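Long-range contact in single-strand binding protein (Thermus aquaticus, PDB 2FXQ), which binds single-stranded DNA and probably recruits partner proteins to it during DNA replication, recombination and repair: residues Met20-Leu30 against Ala63-Glu71. Numbering follows the deposited sequence.
Sequences MRYTPGGLAIL and AEMWGDLLE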
loop_
_atom_site.group_PDB
_atom_site.type_symbol
_atom_site.label_atom_id
_atom_site.label_comp_id
_atom_site.label_asym_id
_atom_site.label_seq_id
_atom_site.Cartn_x
_atom_site.Cartn_y
_atom_site.Cartn_z
ATOM N N MET A 20 13.110 -11.700 -22.769
ATOM C CA MET A 20 14.012 -10.546 -22.671
ATOM C C MET A 20 14.232 -9.945 -24.067
ATOM O O MET A 20 14.252 -10.683 -25.083
ATOM C CB MET A 20 15.311 -10.924 -21.939
ATOM C CG MET A 20 15.717 -9.902 -20.779
ATOM S SD MET A 20 17.218 -10.465 -19.962
ATOM C CE MET A 20 18.416 -9.877 -20.996
ATOM N N ARG A 21 14.330 -8.612 -24.139
ATOM C CA ARG A 21 14.723 -7.876 -25.373
ATOM C C ARG A 21 15.863 -6.915 -24.954
ATOM O O ARG A 21 16.223 -6.835 -23.769
ATOM C CB ARG A 21 13.544 -7.055 -25.896
ATOM C CG ARG A 21 12.398 -7.894 -26.452
ATOM C CD ARG A 21 11.496 -7.142 -27.440
ATOM N NE ARG A 21 11.614 -7.642 -28.823
ATOM C CZ ARG A 21 11.062 -7.065 -29.898
ATOM N NH1 ARG A 21 10.347 -5.952 -29.786
ATOM N NH2 ARG A 21 11.226 -7.604 -31.097
ATOM N N TYR A 22 16.439 -6.192 -25.909
ATOM C CA TYR A 22 17.614 -5.335 -25.610
ATOM C C TYR A 22 17.493 -4.026 -26.339
ATOM O O TYR A 22 17.042 -3.984 -27.490
ATOM C CB TYR A 22 18.914 -6.009 -26.055
ATOM C CG TYR A 22 19.131 -7.304 -25.379
ATOM C CD1 TYR A 22 18.640 -8.517 -25.950
ATOM C CD2 TYR A 22 19.768 -7.352 -24.144
ATOM C CE1 TYR A 22 18.824 -9.731 -25.305
ATOM C CE2 TYR A 22 19.962 -8.562 -23.487
ATOM C CZ TYR A 22 19.484 -9.753 -24.077
ATOM O OH TYR A 22 19.672 -10.946 -23.429
ATOM N N THR A 23 17.906 -2.948 -25.701
ATOM C CA THR A 23 18.088 -1.717 -26.456
ATOM C C THR A 23 19.271 -1.882 -27.433
ATOM O O THR A 23 20.054 -2.831 -27.312
ATOM C CB THR A 23 18.356 -0.537 -25.529
ATOM O OG1 THR A 23 19.684 -0.641 -24.978
ATOM C CG2 THR A 23 17.406 -0.540 -24.336
ATOM N N PRO A 24 19.421 -0.961 -28.384
ATOM C CA PRO A 24 20.578 -1.017 -29.306
ATOM C C PRO A 24 21.922 -0.918 -28.563
ATOM O O PRO A 24 22.923 -1.337 -29.117
ATOM C CB PRO A 24 20.376 0.192 -30.231
ATOM C CG PRO A 24 18.891 0.558 -30.067
ATOM C CD PRO A 24 18.518 0.187 -28.644
ATOM N N GLY A 25 21.912 -0.373 -27.347
ATOM C CA GLY A 25 23.093 -0.274 -26.510
ATOM C C GLY A 25 23.325 -1.483 -25.604
ATOM O O GLY A 25 24.326 -1.527 -24.839
ATOM N N GLY A 26 22.401 -2.456 -25.684
ATOM C CA GLY A 26 22.536 -3.722 -24.991
ATOM C C GLY A 26 21.763 -3.792 -23.662
ATOM O O GLY A 26 21.762 -4.845 -23.011
ATOM N N LEU A 27 21.162 -2.698 -23.217
ATOM C CA LEU A 27 20.420 -2.736 -21.937
ATOM C C LEU A 27 19.251 -3.709 -21.999
ATOM O O LEU A 27 18.479 -3.662 -22.943
ATOM C CB LEU A 27 19.884 -1.377 -21.587
ATOM C CG LEU A 27 19.238 -1.199 -20.213
ATOM C CD1 LEU A 27 20.313 -1.198 -19.087
ATOM C CD2 LEU A 27 18.503 0.150 -20.272
ATOM N N ALA A 28 19.137 -4.581 -20.997
ATOM C CA ALA A 28 18.093 -5.592 -20.977
ATOM C C ALA A 28 16.753 -4.960 -20.689
ATOM O O ALA A 28 16.659 -4.115 -19.812
ATOM C CB ALA A 28 18.405 -6.629 -19.866
ATOM N N ILE A 29 15.711 -5.449 -21.358
ATOM C CA ILE A 29 14.324 -4.982 -21.176
ATOM C C ILE A 29 13.509 -6.253 -21.009
ATOM O O ILE A 29 13.574 -7.155 -21.890
ATOM C CB ILE A 29 13.827 -4.235 -22.429
ATOM C CG1 ILE A 29 14.570 -2.957 -22.647
ATOM C CG2 ILE A 29 12.371 -3.741 -22.265
ATOM C CD1 ILE A 29 14.389 -2.458 -24.111
ATOM N N LEU A 30 12.740 -6.325 -19.916
ATOM C CA LEU A 30 11.807 -7.436 -19.719
ATOM C C LEU A 30 10.429 -6.825 -19.470
ATOM O O LEU A 30 10.212 -6.192 -18.456
ATOM C CB LEU A 30 12.225 -8.305 -18.537
ATOM C CG LEU A 30 11.439 -9.657 -18.425
ATOM C CD1 LEU A 30 11.788 -10.575 -19.644
ATOM C CD2 LEU A 30 11.798 -10.365 -17.134
ATOM N N ALA A 63 15.860 -6.943 -15.155
ATOM C CA ALA A 63 15.502 -7.677 -16.384
ATOM C C ALA A 63 16.419 -8.908 -16.594
ATOM O O ALA A 63 15.939 -9.997 -17.006
ATOM C CB ALA A 63 15.584 -6.741 -17.578
ATOM N N GLU A 64 17.732 -8.733 -16.344
ATOM C CA GLU A 64 18.693 -9.852 -16.496
ATOM C C GLU A 64 18.411 -10.960 -15.455
ATOM O O GLU A 64 18.479 -12.158 -15.759
ATOM C CB GLU A 64 20.136 -9.385 -16.304
ATOM C CG GLU A 64 20.625 -8.348 -17.321
ATOM C CD GLU A 64 21.125 -9.008 -18.592
ATOM O OE1 GLU A 64 21.592 -8.284 -19.493
ATOM O OE2 GLU A 64 21.008 -10.249 -18.695
ATOM N N MET A 65 18.087 -10.542 -14.239
ATOM C CA MET A 65 17.814 -11.468 -13.115
ATOM C C MET A 65 16.674 -12.429 -13.432
ATOM O O MET A 65 16.747 -13.644 -13.178
ATOM C CB MET A 65 17.401 -10.658 -11.873
ATOM C CG MET A 65 17.261 -11.514 -10.629
ATOM S SD MET A 65 16.846 -10.507 -9.175
ATOM C CE MET A 65 17.849 -8.844 -9.547
ATOM N N TRP A 66 15.590 -11.873 -13.952
ATOM C CA TRP A 66 14.371 -12.661 -14.168
ATOM C C TRP A 66 14.095 -13.084 -15.597
ATOM O O TRP A 66 13.097 -13.719 -15.831
ATOM C CB TRP A 66 13.137 -11.887 -13.684
ATOM C CG TRP A 66 13.252 -11.501 -12.283
ATOM C CD1 TRP A 66 13.416 -10.263 -11.769
ATOM C CD2 TRP A 66 13.212 -12.399 -11.181
ATOM N NE1 TRP A 66 13.487 -10.329 -10.389
ATOM C CE2 TRP A 66 13.352 -11.640 -10.013
ATOM C CE3 TRP A 66 13.036 -13.781 -11.071
ATOM C CZ2 TRP A 66 13.366 -12.227 -8.730
ATOM C CZ3 TRP A 66 13.012 -14.361 -9.802
ATOM C CH2 TRP A 66 13.201 -13.588 -8.656
ATOM N N GLY A 67 14.943 -12.734 -16.557
ATOM C CA GLY A 67 14.514 -12.817 -17.954
ATOM C C GLY A 67 14.305 -14.233 -18.499
ATOM O O GLY A 67 13.645 -14.427 -19.532
ATOM N N ASP A 68 14.835 -15.233 -17.790
ATOM C CA ASP A 68 14.562 -16.628 -18.161
ATOM C C ASP A 68 13.852 -17.499 -17.113
ATOM O O ASP A 68 13.972 -18.730 -17.135
ATOM C CB ASP A 68 15.841 -17.305 -18.622
ATOM C CG ASP A 68 15.790 -17.622 -20.087
ATOM O OD1 ASP A 68 16.260 -16.775 -20.882
ATOM O OD2 ASP A 68 15.248 -18.666 -20.532
ATOM N N LEU A 69 13.109 -16.865 -16.206
ATOM C CA LEU A 69 12.566 -17.565 -15.069
ATOM C C LEU A 69 11.062 -17.481 -14.968
ATOM O O LEU A 69 10.475 -18.231 -14.136
ATOM C CB LEU A 69 13.180 -17.052 -13.767
ATOM C CG LEU A 69 14.678 -17.368 -13.670
ATOM C CD1 LEU A 69 15.277 -16.711 -12.424
ATOM C CD2 LEU A 69 14.906 -18.922 -13.687
ATOM N N LEU A 70 10.419 -16.609 -15.765
ATOM C CA LEU A 70 8.946 -16.341 -15.536
ATOM C C LEU A 70 8.019 -17.015 -16.562
ATOM O O LEU A 70 8.440 -17.213 -17.710
ATOM C CB LEU A 70 8.638 -14.832 -15.511
ATOM C CG LEU A 70 9.512 -13.987 -14.601
ATOM C CD1 LEU A 70 9.131 -12.525 -14.777
ATOM C CD2 LEU A 70 9.333 -14.477 -13.212
ATOM N N GLU A 71 6.810 -17.394 -16.108
ATOM C CA GLU A 71 5.832 -18.129 -16.934
ATOM C C GLU A 71 4.521 -17.408 -17.077
ATOM O O GLU A 71 4.072 -16.739 -16.151
ATOM C CB GLU A 71 5.442 -19.458 -16.284
ATOM C CG GLU A 71 6.590 -20.438 -16.037
ATOM C CD GLU A 71 7.025 -21.190 -17.283
ATOM O OE1 GLU A 71 7.870 -22.103 -17.150
ATOM O OE2 GLU A 71 6.561 -20.851 -18.400
HETATM O O HOH W 1 13.956 -14.402 -22.007
#
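With its CG anti to the backbone N (chi1 -169°), Leu-30 points its isobutyl group at Gly-67 and the carbonyl O of Trp-66, and a bend at chi3 (83°) sets the methyl of Met-20 against the Glu-64 carboxylate, the two side chains crossing at roughly a right angle. Here a short helix is seated on a beta hairpin mainly by van der Waals packing; no direct hydrogen bond joins the two segments, though one water lies between them. The methyl of Ala-63 packs against two inward-facing residues of one strand: its CB lies 3.6 Å from CB of Ala-28 and 3.8 Å from CB of Leu-30. Farther along, Leu-30 CD2 reaches 3.7 Å to CA of Gly-67, and also touches CB of Trp-66 and CD1 of Leu-70. The Met-20 sulfur, SD, lies 4.1 Å from that same Gly-67 CA and 3.3 Å from the carbonyl O of Ala-63. The Glu-64 carboxylate lies beside the Met-20 methyl and CB of Ala-28, OE2 lying 3.5 Å from CE of Met-20, while OE1 approaches the edge of the Tyr-22 ring near its plane. The water accepts from Met-20 N at 2.9 Å and also lies close to Gly-67 O. The hairpin of strands 21-22 and 28-41, closed by a type I turn from Thr-23 to Gly-26, thus meets the helix that follows strand 47-59 in the first OB domain. Backbone hydrogen bonds of Ala-28 with Gly-60 and of Leu-30 with Leu-58 join the hairpin to that strand and its exit, while Trp-66 and Leu-70 pack onward against Ile-104 and Pro-106 of strand 103-106.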